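Long-range contacts in putative citrate lyase (Ralstonia eutropha, PDB 3QQW), which is a putative magnesium-dependent lyase of the HpcH/HpaI aldolase and citrate lyase family, with a possible activity on (S)-citramalyl-CoA: residues P222-C227 / F247-M252; A24-A29 / R251-Y256; L173-M178 / A209-A214; D179-H184 / A202-A207. All coordinates share one frame; numbering follows the deposited sequence.

Contact 1: P222-C227 / F247-M252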
loop_
_atom_site.group_PDB
_atom_site.type_symbol
_atom_site.label_atom_id
_atom_site.label_comp_id
_atom_site.label_asym_id
_atom_site.label_seq_id
_atom_site.Cartn_x
_atom_site.Cartn_y
_atom_site.Cartn_z
ATOM N N PRO C 222 15.873 5.694 -4.886
ATOM C CA PRO C 222 14.640 6.500 -4.974
ATOM C C PRO C 222 14.984 7.985 -4.763
ATOM O O PRO C 222 15.658 8.320 -3.797
ATOM C CB PRO C 222 13.757 5.921 -3.862
ATOM C CG PRO C 222 14.725 5.161 -2.932
ATOM C CD PRO C 222 16.112 5.223 -3.509
ATOM N N ALA C 223 14.552 8.872 -5.690
ATOM C CA ALA C 223 14.829 10.300 -5.589
ATOM C C ALA C 223 13.565 11.105 -5.341
ATOM O O ALA C 223 12.486 10.812 -5.879
ATOM C CB ALA C 223 15.541 10.801 -6.821
ATOM N N HIS C 224 13.707 12.092 -4.435
ATOM C CA HIS C 224 12.614 12.940 -3.999
ATOM C C HIS C 224 12.496 14.194 -4.857
ATOM O O HIS C 224 13.481 14.663 -5.404
ATOM C CB HIS C 224 12.813 13.305 -2.528
ATOM C CG HIS C 224 11.580 13.858 -1.871
ATOM N ND1 HIS C 224 11.502 15.181 -1.486
ATOM C CD2 HIS C 224 10.416 13.242 -1.549
ATOM C CE1 HIS C 224 10.289 15.333 -0.978
ATOM N NE2 HIS C 224 9.604 14.197 -0.991
ATOM N N ASN C 225 11.268 14.721 -4.984
ATOM C CA ASN C 225 10.918 15.970 -5.685
ATOM C C ASN C 225 11.574 17.166 -4.967
ATOM O O ASN C 225 11.996 17.036 -3.820
ATOM C CB ASN C 225 9.388 16.144 -5.739
ATOM C CG ASN C 225 8.723 15.833 -4.419
ATOM O OD1 ASN C 225 8.637 14.675 -4.010
ATOM N ND2 ASN C 225 8.276 16.853 -3.707
ATOM N N VAL C 226 11.651 18.317 -5.646
ATOM C CA VAL C 226 12.264 19.550 -5.140
ATOM C C VAL C 226 11.534 20.121 -3.920
ATOM O O VAL C 226 10.359 19.816 -3.647
ATOM C CB VAL C 226 12.308 20.641 -6.258
ATOM C CG1 VAL C 226 13.170 20.205 -7.452
ATOM C CG2 VAL C 226 10.902 21.022 -6.725
ATOM N N CYS C 227 12.228 21.013 -3.225
ATOM C CA CYS C 227 11.633 21.840 -2.196
ATOM C C CYS C 227 11.239 23.128 -2.919
ATOM O O CYS C 227 12.016 23.637 -3.735
ATOM C CB CYS C 227 12.588 22.092 -1.033
ATOM S SG CYS C 227 11.907 23.198 0.242
ATOM N N PHE C 247 10.627 8.230 4.654
ATOM C CA PHE C 247 10.224 7.526 3.449
ATOM C C PHE C 247 11.327 6.661 2.800
ATOM O O PHE C 247 10.980 5.746 2.072
ATOM C CB PHE C 247 9.671 8.527 2.422
ATOM C CG PHE C 247 8.306 9.059 2.805
ATOM C CD1 PHE C 247 8.180 10.137 3.671
ATOM C CD2 PHE C 247 7.145 8.463 2.318
ATOM C CE1 PHE C 247 6.922 10.597 4.051
ATOM C CE2 PHE C 247 5.887 8.940 2.684
ATOM C CZ PHE C 247 5.782 10.000 3.547
ATOM N N GLY C 248 12.605 6.926 3.077
ATOM C CA GLY C 248 13.695 6.136 2.513
ATOM C C GLY C 248 14.263 6.627 1.188
ATOM O O GLY C 248 14.868 5.842 0.449
ATOM N N PHE C 249 14.074 7.939 0.882
ATOM C CA PHE C 249 14.654 8.567 -0.306
ATOM C C PHE C 249 16.135 8.758 -0.048
ATOM O O PHE C 249 16.524 8.989 1.100
ATOM C CB PHE C 249 13.969 9.895 -0.630
ATOM C CG PHE C 249 12.577 9.738 -1.189
ATOM C CD1 PHE C 249 12.373 9.607 -2.554
ATOM C CD2 PHE C 249 11.470 9.771 -0.360
ATOM C CE1 PHE C 249 11.079 9.533 -3.086
ATOM C CE2 PHE C 249 10.178 9.675 -0.889
ATOM C CZ PHE C 249 9.988 9.555 -2.246
ATOM N N LEU C 250 16.973 8.602 -1.096
ATOM C CA LEU C 250 18.425 8.658 -0.973
ATOM C C LEU C 250 19.020 9.732 -1.864
ATOM O O LEU C 250 20.253 9.889 -1.974
ATOM C CB LEU C 250 18.961 7.269 -1.369
ATOM C CG LEU C 250 18.657 6.121 -0.404
ATOM C CD1 LEU C 250 19.130 4.811 -0.973
ATOM C CD2 LEU C 250 19.301 6.368 0.947
ATOM N N ARG C 251 18.132 10.463 -2.524
ATOM C CA ARG C 251 18.478 11.532 -3.450
ATOM C C ARG C 251 17.317 12.516 -3.496
ATOM O O ARG C 251 16.188 12.167 -3.146
ATOM C CB ARG C 251 18.757 10.925 -4.826
ATOM C CG ARG C 251 19.341 11.826 -5.887
ATOM C CD ARG C 251 19.852 10.872 -6.946
ATOM N NE ARG C 251 20.092 11.480 -8.246
ATOM C CZ ARG C 251 21.296 11.684 -8.759
ATOM N NH1 ARG C 251 22.376 11.393 -8.057
ATOM N NH2 ARG C 251 21.428 12.169 -9.982
HETATM N N MSE C 252 17.601 13.756 -3.920
HETATM C CA MSE C 252 16.591 14.785 -4.060
HETATM C C MSE C 252 17.006 15.770 -5.099
HETATM O O MSE C 252 18.171 16.171 -5.146
HETATM C CB MSE C 252 16.364 15.497 -2.724
HETATM C CG MSE C 252 15.107 16.324 -2.705
HETATM SE SE MSE C 252 14.768 16.896 -0.923
HETATM C CE MSE C 252 13.842 18.562 -1.317
#

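Contact 2: A24-A29 / R251-Y256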
loop_
_atom_site.group_PDB
_atom_site.type_symbol
_atom_site.label_atom_id
_atom_site.label_comp_id
_atom_site.label_asym_id
_atom_site.label_seq_id
_atom_site.Cartn_x
_atom_site.Cartn_y
_atom_site.Cartn_z
ATOM N N ALA C 24 23.700 12.644 -3.535
ATOM C CA ALA C 24 22.461 12.898 -2.786
ATOM C C ALA C 24 21.584 13.947 -3.463
ATOM O O ALA C 24 20.390 14.038 -3.192
ATOM C CB ALA C 24 22.839 13.374 -1.407
ATOM N N CYS C 25 22.178 14.738 -4.357
ATOM C CA CYS C 25 21.491 15.851 -4.992
ATOM C C CYS C 25 21.624 15.850 -6.496
ATOM O O CYS C 25 22.686 15.554 -7.040
ATOM C CB CYS C 25 22.016 17.160 -4.406
ATOM S SG CYS C 25 21.176 18.632 -5.024
ATOM N N GLU C 26 20.544 16.257 -7.157
ATOM C CA GLU C 26 20.475 16.364 -8.608
ATOM C C GLU C 26 19.943 17.731 -8.956
ATOM O O GLU C 26 18.760 18.006 -8.727
ATOM C CB GLU C 26 19.608 15.252 -9.217
ATOM C CG GLU C 26 19.760 15.170 -10.728
ATOM C CD GLU C 26 18.927 14.090 -11.381
ATOM O OE1 GLU C 26 19.187 12.904 -11.094
ATOM O OE2 GLU C 26 18.024 14.420 -12.183
ATOM N N HIS C 27 20.822 18.594 -9.477
ATOM C CA HIS C 27 20.481 19.976 -9.797
ATOM C C HIS C 27 20.052 20.123 -11.263
ATOM O O HIS C 27 20.723 19.624 -12.162
ATOM C CB HIS C 27 21.655 20.899 -9.477
ATOM C CG HIS C 27 21.322 22.340 -9.630
ATOM N ND1 HIS C 27 20.538 23.004 -8.696
ATOM C CD2 HIS C 27 21.646 23.197 -10.622
ATOM C CE1 HIS C 27 20.416 24.240 -9.150
ATOM N NE2 HIS C 27 21.069 24.404 -10.303
ATOM N N PHE C 28 18.904 20.782 -11.494
ATOM C CA PHE C 28 18.384 21.032 -12.838
ATOM C C PHE C 28 18.755 22.413 -13.316
ATOM O O PHE C 28 18.735 23.345 -12.521
ATOM C CB PHE C 28 16.859 20.866 -12.865
ATOM C CG PHE C 28 16.476 19.417 -12.949
ATOM C CD1 PHE C 28 16.738 18.547 -11.889
ATOM C CD2 PHE C 28 15.870 18.910 -14.088
ATOM C CE1 PHE C 28 16.418 17.203 -11.982
ATOM C CE2 PHE C 28 15.489 17.570 -14.156
ATOM C CZ PHE C 28 15.780 16.727 -13.113
ATOM N N ALA C 29 19.081 22.528 -14.621
ATOM C CA ALA C 29 19.461 23.756 -15.353
ATOM C C ALA C 29 19.005 23.574 -16.808
ATOM O O ALA C 29 19.292 22.538 -17.412
ATOM C CB ALA C 29 20.967 24.011 -15.266
ATOM N N ARG C 251 18.132 10.463 -2.524
ATOM C CA ARG C 251 18.478 11.532 -3.450
ATOM C C ARG C 251 17.317 12.516 -3.496
ATOM O O ARG C 251 16.188 12.167 -3.146
ATOM C CB ARG C 251 18.757 10.925 -4.826
ATOM C CG ARG C 251 19.341 11.826 -5.887
ATOM C CD ARG C 251 19.852 10.872 -6.946
ATOM N NE ARG C 251 20.092 11.480 -8.246
ATOM C CZ ARG C 251 21.296 11.684 -8.759
ATOM N NH1 ARG C 251 22.376 11.393 -8.057
ATOM N NH2 ARG C 251 21.428 12.169 -9.982
HETATM N N MSE C 252 17.601 13.756 -3.920
HETATM C CA MSE C 252 16.591 14.785 -4.060
HETATM C C MSE C 252 17.006 15.770 -5.099
HETATM O O MSE C 252 18.171 16.171 -5.146
HETATM C CB MSE C 252 16.364 15.497 -2.724
HETATM C CG MSE C 252 15.107 16.324 -2.705
HETATM SE SE MSE C 252 14.768 16.896 -0.923
HETATM C CE MSE C 252 13.842 18.562 -1.317
ATOM N N TRP C 253 16.031 16.231 -5.876
ATOM C CA TRP C 253 16.227 17.240 -6.905
ATOM C C TRP C 253 16.460 18.622 -6.305
ATOM O O TRP C 253 15.943 18.949 -5.240
ATOM C CB TRP C 253 15.009 17.285 -7.824
ATOM C CG TRP C 253 14.885 16.145 -8.790
ATOM C CD1 TRP C 253 15.536 14.947 -8.746
ATOM C CD2 TRP C 253 14.037 16.100 -9.945
ATOM N NE1 TRP C 253 15.166 14.165 -9.814
ATOM C CE2 TRP C 253 14.255 14.854 -10.577
ATOM C CE3 TRP C 253 13.171 17.031 -10.558
ATOM C CZ2 TRP C 253 13.592 14.483 -11.761
ATOM C CZ3 TRP C 253 12.528 16.668 -11.739
ATOM C CH2 TRP C 253 12.715 15.397 -12.309
ATOM N N SER C 254 17.183 19.453 -7.044
ATOM C CA SER C 254 17.444 20.844 -6.728
ATOM C C SER C 254 17.114 21.704 -7.946
ATOM O O SER C 254 17.429 21.309 -9.073
ATOM C CB SER C 254 18.901 21.026 -6.326
ATOM O OG SER C 254 19.254 22.396 -6.336
ATOM N N ILE C 255 16.501 22.869 -7.731
ATOM C CA ILE C 255 16.178 23.794 -8.825
ATOM C C ILE C 255 16.857 25.146 -8.605
ATOM O O ILE C 255 16.809 26.004 -9.481
ATOM C CB ILE C 255 14.665 23.956 -9.076
ATOM C CG1 ILE C 255 13.874 24.181 -7.760
ATOM C CG2 ILE C 255 14.158 22.790 -9.928
ATOM C CD1 ILE C 255 12.425 24.678 -7.917
ATOM N N TYR C 256 17.503 25.324 -7.457
ATOM C CA TYR C 256 18.223 26.552 -7.124
ATOM C C TYR C 256 19.531 26.179 -6.396
ATOM O O TYR C 256 19.511 25.302 -5.533
ATOM C CB TYR C 256 17.349 27.517 -6.306
ATOM C CG TYR C 256 17.878 28.931 -6.336
ATOM C CD1 TYR C 256 17.730 29.729 -7.472
ATOM C CD2 TYR C 256 18.573 29.462 -5.248
ATOM C CE1 TYR C 256 18.240 31.024 -7.516
ATOM C CE2 TYR C 256 19.101 30.751 -5.289
ATOM C CZ TYR C 256 18.925 31.533 -6.424
ATOM O OH TYR C 256 19.406 32.822 -6.497
HETATM O O HOH W 1 17.383 11.951 -9.378
#

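Contact 3: L173-M178 / A209-A214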
loop_
_atom_site.group_PDB
_atom_site.type_symbol
_atom_site.label_atom_id
_atom_site.label_comp_id
_atom_site.label_asym_id
_atom_site.label_seq_id
_atom_site.Cartn_x
_atom_site.Cartn_y
_atom_site.Cartn_z
ATOM N N LEU C 173 14.574 6.140 -9.655
ATOM C CA LEU C 173 13.137 6.366 -9.766
ATOM C C LEU C 173 12.909 7.718 -9.133
ATOM O O LEU C 173 13.255 7.927 -7.967
ATOM C CB LEU C 173 12.255 5.283 -9.137
ATOM C CG LEU C 173 12.305 3.873 -9.748
ATOM C CD1 LEU C 173 11.262 2.984 -9.094
ATOM C CD2 LEU C 173 12.074 3.901 -11.283
ATOM N N ASP C 174 12.417 8.678 -9.929
ATOM C CA ASP C 174 12.180 10.040 -9.465
ATOM C C ASP C 174 10.742 10.251 -9.138
ATOM O O ASP C 174 9.882 9.942 -9.956
ATOM C CB ASP C 174 12.597 11.049 -10.566
ATOM C CG ASP C 174 14.060 11.128 -10.862
ATOM O OD1 ASP C 174 14.813 11.504 -9.970
ATOM O OD2 ASP C 174 14.438 10.882 -12.026
ATOM N N PHE C 175 10.455 10.828 -7.989
ATOM C CA PHE C 175 9.053 11.141 -7.655
ATOM C C PHE C 175 8.675 12.530 -8.192
ATOM O O PHE C 175 9.265 13.532 -7.795
ATOM C CB PHE C 175 8.793 11.052 -6.152
ATOM C CG PHE C 175 7.314 11.101 -5.878
ATOM C CD1 PHE C 175 6.492 10.030 -6.216
ATOM C CD2 PHE C 175 6.728 12.247 -5.348
ATOM C CE1 PHE C 175 5.112 10.095 -6.021
ATOM C CE2 PHE C 175 5.348 12.314 -5.151
ATOM C CZ PHE C 175 4.549 11.231 -5.476
ATOM N N GLY C 176 7.718 12.564 -9.108
ATOM C CA GLY C 176 7.228 13.797 -9.705
ATOM C C GLY C 176 5.922 14.185 -9.047
ATOM O O GLY C 176 4.849 13.798 -9.514
ATOM N N LEU C 177 6.017 14.933 -7.928
ATOM C CA LEU C 177 4.880 15.360 -7.116
ATOM C C LEU C 177 3.861 16.201 -7.910
ATOM O O LEU C 177 2.663 15.879 -7.916
ATOM C CB LEU C 177 5.377 16.146 -5.876
ATOM C CG LEU C 177 4.316 16.794 -4.980
ATOM C CD1 LEU C 177 3.471 15.737 -4.251
ATOM C CD2 LEU C 177 4.963 17.741 -4.009
HETATM N N MSE C 178 4.336 17.277 -8.552
HETATM C CA MSE C 178 3.482 18.212 -9.275
HETATM C C MSE C 178 2.636 17.545 -10.366
HETATM O O MSE C 178 1.421 17.731 -10.358
HETATM C CB MSE C 178 4.288 19.353 -9.870
HETATM C CG MSE C 178 3.398 20.510 -10.253
HETATM SE SE MSE C 178 4.373 22.049 -10.781
HETATM C CE MSE C 178 3.384 23.354 -9.622
ATOM N N ALA C 209 5.778 6.025 -0.796
ATOM C CA ALA C 209 6.183 4.765 -0.174
ATOM C C ALA C 209 6.237 3.631 -1.215
ATOM O O ALA C 209 7.202 2.865 -1.186
ATOM C CB ALA C 209 5.248 4.413 0.981
ATOM N N ASP C 210 5.267 3.573 -2.173
ATOM C CA ASP C 210 5.277 2.538 -3.218
ATOM C C ASP C 210 6.490 2.651 -4.106
ATOM O O ASP C 210 7.122 1.638 -4.410
ATOM C CB ASP C 210 4.028 2.604 -4.100
ATOM C CG ASP C 210 2.854 1.820 -3.567
ATOM O OD1 ASP C 210 2.973 1.253 -2.464
ATOM O OD2 ASP C 210 1.811 1.774 -4.256
HETATM N N MSE C 211 6.824 3.883 -4.522
HETATM C CA MSE C 211 7.938 4.099 -5.407
HETATM C C MSE C 211 9.277 3.754 -4.719
HETATM O O MSE C 211 10.128 3.099 -5.352
HETATM C CB MSE C 211 7.915 5.527 -5.924
HETATM C CG MSE C 211 8.830 5.714 -7.158
HETATM SE SE MSE C 211 9.616 7.487 -7.294
HETATM C CE MSE C 211 10.703 7.420 -5.818
ATOM N N VAL C 212 9.457 4.173 -3.440
ATOM C CA VAL C 212 10.676 3.878 -2.685
ATOM C C VAL C 212 10.790 2.349 -2.505
ATOM O O VAL C 212 11.850 1.785 -2.767
ATOM C CB VAL C 212 10.732 4.630 -1.338
ATOM C CG1 VAL C 212 11.889 4.139 -0.466
ATOM C CG2 VAL C 212 10.848 6.128 -1.568
ATOM N N ALA C 213 9.687 1.691 -2.122
ATOM C CA ALA C 213 9.644 0.241 -1.956
ATOM C C ALA C 213 10.049 -0.490 -3.249
ATOM O O ALA C 213 10.821 -1.439 -3.171
ATOM C CB ALA C 213 8.245 -0.198 -1.510
ATOM N N ALA C 214 9.559 -0.020 -4.424
ATOM C CA ALA C 214 9.849 -0.606 -5.737
ATOM C C ALA C 214 11.308 -0.412 -6.126
ATOM O O ALA C 214 11.924 -1.329 -6.661
ATOM C CB ALA C 214 8.941 0.002 -6.796
#

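Contact 4: D179-H184 / A202-A207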
loop_
_atom_site.group_PDB
_atom_site.type_symbol
_atom_site.label_atom_id
_atom_site.label_comp_id
_atom_site.label_asym_id
_atom_site.label_seq_id
_atom_site.Cartn_x
_atom_site.Cartn_y
_atom_site.Cartn_z
ATOM N N ASP C 179 3.252 16.768 -11.281
ATOM C CA ASP C 179 2.521 16.114 -12.371
ATOM C C ASP C 179 1.621 15.012 -11.848
ATOM O O ASP C 179 0.562 14.781 -12.413
ATOM C CB ASP C 179 3.486 15.587 -13.436
ATOM C CG ASP C 179 4.187 16.710 -14.194
ATOM O OD1 ASP C 179 3.479 17.564 -14.784
ATOM O OD2 ASP C 179 5.436 16.759 -14.160
ATOM N N PHE C 180 2.022 14.361 -10.761
ATOM C CA PHE C 180 1.264 13.305 -10.123
ATOM C C PHE C 180 -0.026 13.883 -9.550
ATOM O O PHE C 180 -1.102 13.340 -9.827
ATOM C CB PHE C 180 2.106 12.579 -9.043
ATOM C CG PHE C 180 1.366 11.439 -8.388
ATOM C CD1 PHE C 180 1.034 10.285 -9.117
ATOM C CD2 PHE C 180 0.933 11.539 -7.067
ATOM C CE1 PHE C 180 0.318 9.252 -8.523
ATOM C CE2 PHE C 180 0.191 10.511 -6.482
ATOM C CZ PHE C 180 -0.095 9.369 -7.210
ATOM N N VAL C 181 0.070 15.009 -8.825
ATOM C CA VAL C 181 -1.082 15.696 -8.229
ATOM C C VAL C 181 -2.030 16.223 -9.335
ATOM O O VAL C 181 -3.241 16.071 -9.201
ATOM C CB VAL C 181 -0.618 16.822 -7.256
ATOM C CG1 VAL C 181 -1.736 17.801 -6.930
ATOM C CG2 VAL C 181 -0.046 16.228 -5.974
ATOM N N SER C 182 -1.487 16.788 -10.432
ATOM C CA SER C 182 -2.274 17.353 -11.550
ATOM C C SER C 182 -3.184 16.293 -12.245
ATOM O O SER C 182 -4.246 16.637 -12.763
ATOM C CB SER C 182 -1.365 18.034 -12.569
ATOM O OG SER C 182 -0.819 17.104 -13.486
ATOM N N GLY C 183 -2.789 15.022 -12.203
ATOM C CA GLY C 183 -3.588 13.942 -12.771
ATOM C C GLY C 183 -4.725 13.464 -11.888
ATOM O O GLY C 183 -5.457 12.556 -12.285
ATOM N N HIS C 184 -4.909 14.073 -10.699
ATOM C CA HIS C 184 -5.942 13.632 -9.743
ATOM C C HIS C 184 -7.272 14.409 -9.817
ATOM O O HIS C 184 -8.070 14.310 -8.882
ATOM C CB HIS C 184 -5.393 13.645 -8.305
ATOM C CG HIS C 184 -4.517 12.464 -8.024
ATOM N ND1 HIS C 184 -3.208 12.412 -8.473
ATOM C CD2 HIS C 184 -4.806 11.309 -7.384
ATOM C CE1 HIS C 184 -2.749 11.243 -8.090
ATOM N NE2 HIS C 184 -3.671 10.548 -7.420
ATOM N N ALA C 202 -2.701 10.966 2.356
ATOM C CA ALA C 202 -2.792 9.518 2.173
ATOM C C ALA C 202 -2.372 9.049 0.777
ATOM O O ALA C 202 -1.657 8.053 0.680
ATOM C CB ALA C 202 -4.204 9.055 2.474
ATOM N N LEU C 203 -2.769 9.778 -0.288
ATOM C CA LEU C 203 -2.422 9.406 -1.653
ATOM C C LEU C 203 -0.956 9.664 -1.955
ATOM O O LEU C 203 -0.356 8.922 -2.739
ATOM C CB LEU C 203 -3.307 10.127 -2.675
ATOM C CG LEU C 203 -4.824 9.807 -2.642
ATOM C CD1 LEU C 203 -5.531 10.528 -3.755
ATOM C CD2 LEU C 203 -5.101 8.309 -2.713
ATOM N N LEU C 204 -0.371 10.697 -1.323
ATOM C CA LEU C 204 1.024 11.065 -1.548
ATOM C C LEU C 204 1.941 10.152 -0.751
ATOM O O LEU C 204 2.950 9.690 -1.291
ATOM C CB LEU C 204 1.230 12.545 -1.223
ATOM C CG LEU C 204 0.384 13.488 -2.112
ATOM C CD1 LEU C 204 0.627 14.921 -1.771
ATOM C CD2 LEU C 204 0.661 13.234 -3.620
ATOM N N VAL C 205 1.539 9.796 0.482
ATOM C CA VAL C 205 2.288 8.858 1.337
ATOM C C VAL C 205 2.358 7.535 0.606
ATOM O O VAL C 205 3.435 6.987 0.466
ATOM C CB VAL C 205 1.665 8.702 2.764
ATOM C CG1 VAL C 205 2.358 7.603 3.555
ATOM C CG2 VAL C 205 1.726 10.008 3.532
ATOM N N ARG C 206 1.204 7.076 0.081
ATOM C CA ARG C 206 1.027 5.832 -0.652
ATOM C C ARG C 206 1.911 5.808 -1.899
ATOM O O ARG C 206 2.645 4.844 -2.107
ATOM C CB ARG C 206 -0.455 5.658 -1.006
ATOM C CG ARG C 206 -0.750 4.441 -1.840
ATOM C CD ARG C 206 -2.166 4.456 -2.357
ATOM N NE ARG C 206 -2.428 3.251 -3.144
ATOM C CZ ARG C 206 -2.103 3.102 -4.420
ATOM N NH1 ARG C 206 -1.546 4.104 -5.095
ATOM N NH2 ARG C 206 -2.378 1.973 -5.050
ATOM N N ALA C 207 1.861 6.866 -2.700
ATOM C CA ALA C 207 2.634 6.987 -3.924
ATOM C C ALA C 207 4.148 6.995 -3.632
ATOM O O ALA C 207 4.890 6.196 -4.196
ATOM C CB ALA C 207 2.229 8.258 -4.649
#

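Contact 1: P222-C227 / F247-M252
The imidazole of H224 stands edge-on against the phenyl ring of F249, with CD2 poised 3.6 Å above the middle of the benzene face and the ring planes 72° apart, a T-shaped pair. At the rim of the histidine lies the selenium of M252, a selenomethionine, whose SE is 3.7 Å from H224 ND1. N225 OD1 lies above one imidazole face, toward the rim, while N225 ND2 hydrogen-bonds Q198 OE1. P222 O approaches the F249 ring at its edge. H224 CB also lies over the phenyl face, 4.0 Å from the F249 centroid, a CH-pi contact. With CG anti to the backbone N (chi1 -164°), the imidazole hangs beside the extended side chain of M252, and both point the same way. Histidine suits the place because its carbon edge meets F249 while NE2 is hydrogen-bonded to K208 NZ of helix 202-217.

The backbones join as parallel neighbours. H224 N donates to R251 O at 2.8 Å, and L250 N donates to P222 O at 3.0 Å, almost straight (173°). G248, just beyond helix 233-247, has positive phi, a conformation that suits a residue without a beta carbon. A223 is small enough for its CB to meet R251 CB at 3.8 Å on the opposite face from H224 and M252. F249 also reaches M211 and V212 of helix 202-217, as an apolar ring should in this buried layer between sheet and helices. Strand 221-224, helix 233-247 and strand 251-254 thus form a beta-alpha-beta unit of the TIM barrel.

Contact 2: A24-A29 / R251-Y256
F28 lies across the indole of W253, its CE1 over the centre of the ring system and 3.3 Å from W253 CD2. The planes are inclined by 36°, an oblique overlap. This is the seam that closes the TIM barrel, where the first strand, 25-29, runs parallel to the last, 251-254. Backbone bonds zip it shut: M252 N to A24 O, E26 N to M252 O, S254 N to E26 O at 2.7 Å, and F28 N to S254 O at 2.9 Å.

On the face carrying E26 and W253, the glutamate is extended with CG anti to its own N (chi1 -168°), a length that brings OE1 to R251. The anti lone pair of E26 OE1 receives R251 NH2 at 2.6 Å, in the guanidinium plane, within a salt bridge. D50 is a second acid for the same NH2, consistent with a well-compensated buried arginine. W253, whose NE1 hydrogen-bonds D174, comes close to R88, a predicted substrate-binding residue.

On the other face, which helix 260-267 covers, C25 SG packs on S254 CB at 3.5 Å, and H27 ND1 shares a 2.8 Å hydrogen bond with S254 OG. Back on the E26 face, one water ties three groups together, donating to E26 OE1 at 2.7 Å while accepting from R251 NE and, at 3.2 Å, from W253 NE1.

Contact 3: L173-M178 / A209-A214
In the outer alpha/beta layer of this TIM barrel, helix 202-217 packs on strand 170-175, here largely through M211, which meets L173 and F175. The short segments 173-175 and 209-214 run nearly antiparallel, 168° between their directions, with axes 9.1 Å apart at closest approach. M211, a selenomethionine, reaches across and lays its selenium directly against the strand backbone: SE is 3.5 Å from D174 C. The chain starts with CG anti to the backbone N and then turns at chi2 (-149°) and chi3 (67°), which brings the methyl CE of M211 to within 3.4 Å of L173 O. An unbranched, pliable side chain suits this task, since it can follow the strand surface.

L173 and F175, two residues apart and so on the same side of the strand, flank the selenium. L173 CB touches M211 SE at 3.9 Å as the two side chains run antiparallel alongside one another, and F175 CB meets M211 SE at 3.8 Å. The selenium lies beside the F175 ring, 5.5 Å from its centroid and close to its plane, a Met-aromatic contact made at the edge. Beyond it, the small A214 presents just its methyl CB to L173 CD1, at 4.4 Å.

D210 forms a salt bridge with R206 of a second subunit. D174 points away from the helix, into the barrel, and G176 is the N-cap of helix 177-182. M211 also packs on F249, on V161 of helix 161-164 and on I152 of strand 148-152, while L173 and F175 hydrogen-bond through their backbones to strand 221-224.

Contact 4: D179-H184 / A202-A207
The phenyl ring of F180 is the main bump of this contact, pushed toward a shallow hollow on helix 202-217 whose floor is the methyl of A207. CE2 of F180 comes to 3.5 Å from A207 CB, and alanine suits the spot because its short side chain lets a whole ring approach the helix. The ring gets there because CG is anti to the backbone N (chi1 -178°), projecting it straight across. L204 forms one wall: its CD2 lies in the plane of the F180 ring, at the edge, 3.9 Å from F180 CD2. L203 O borders the same rim at 4.1 Å from F180 CE2.

The helix sends a bump back. L204 CD2 fits into the notch between the F180 ring and V181, 3.9 Å from V181 CG2, and the beta-branched valine lies almost perpendicular to the leucine. The second returning bump is L203, whose CD1 lies 3.8 Å from H184 CD2. H184 is held in place by its own helix end: ND1 donates to F180 O at 2.7 Å, and the imidazole thereby rests with CE1 above one face of the F180 ring. All touching residues are buried, and no hydrogen bond crosses between the two segments.

L203 also packs on F247 of a third subunit, so its helix faces a subunit boundary as well. Helix 177-182 follows strand 170-175 directly, in the beta-alpha connection of a TIM barrel, where D179, beside K119 and E153, belongs to a predicted magnesium site.

Contacts 1 and 2 share R251 and M252, so strand 251-254 is gripped on both edges, with centres 10 Å apart. Contact 3 adjoins contact 1 one strand further round, centres 8 Å apart, where A223 N lies 2.8 Å from L173 O. Contact 4 continues it outward along helices 177-182 and 202-217, centres 10 Å apart, through F175 CE1 on A207 CB at 3.7 Å. Contacts 2 and 4 do not touch, their nearest atoms about 7 Å apart; contact 2 meets contact 3 inside the barrel through W253 and D174. W253 lies about 3 Å from R88 and F180 about 5 Å from E153, side chain to side chain, so contacts 2 and 4 both border the predicted site.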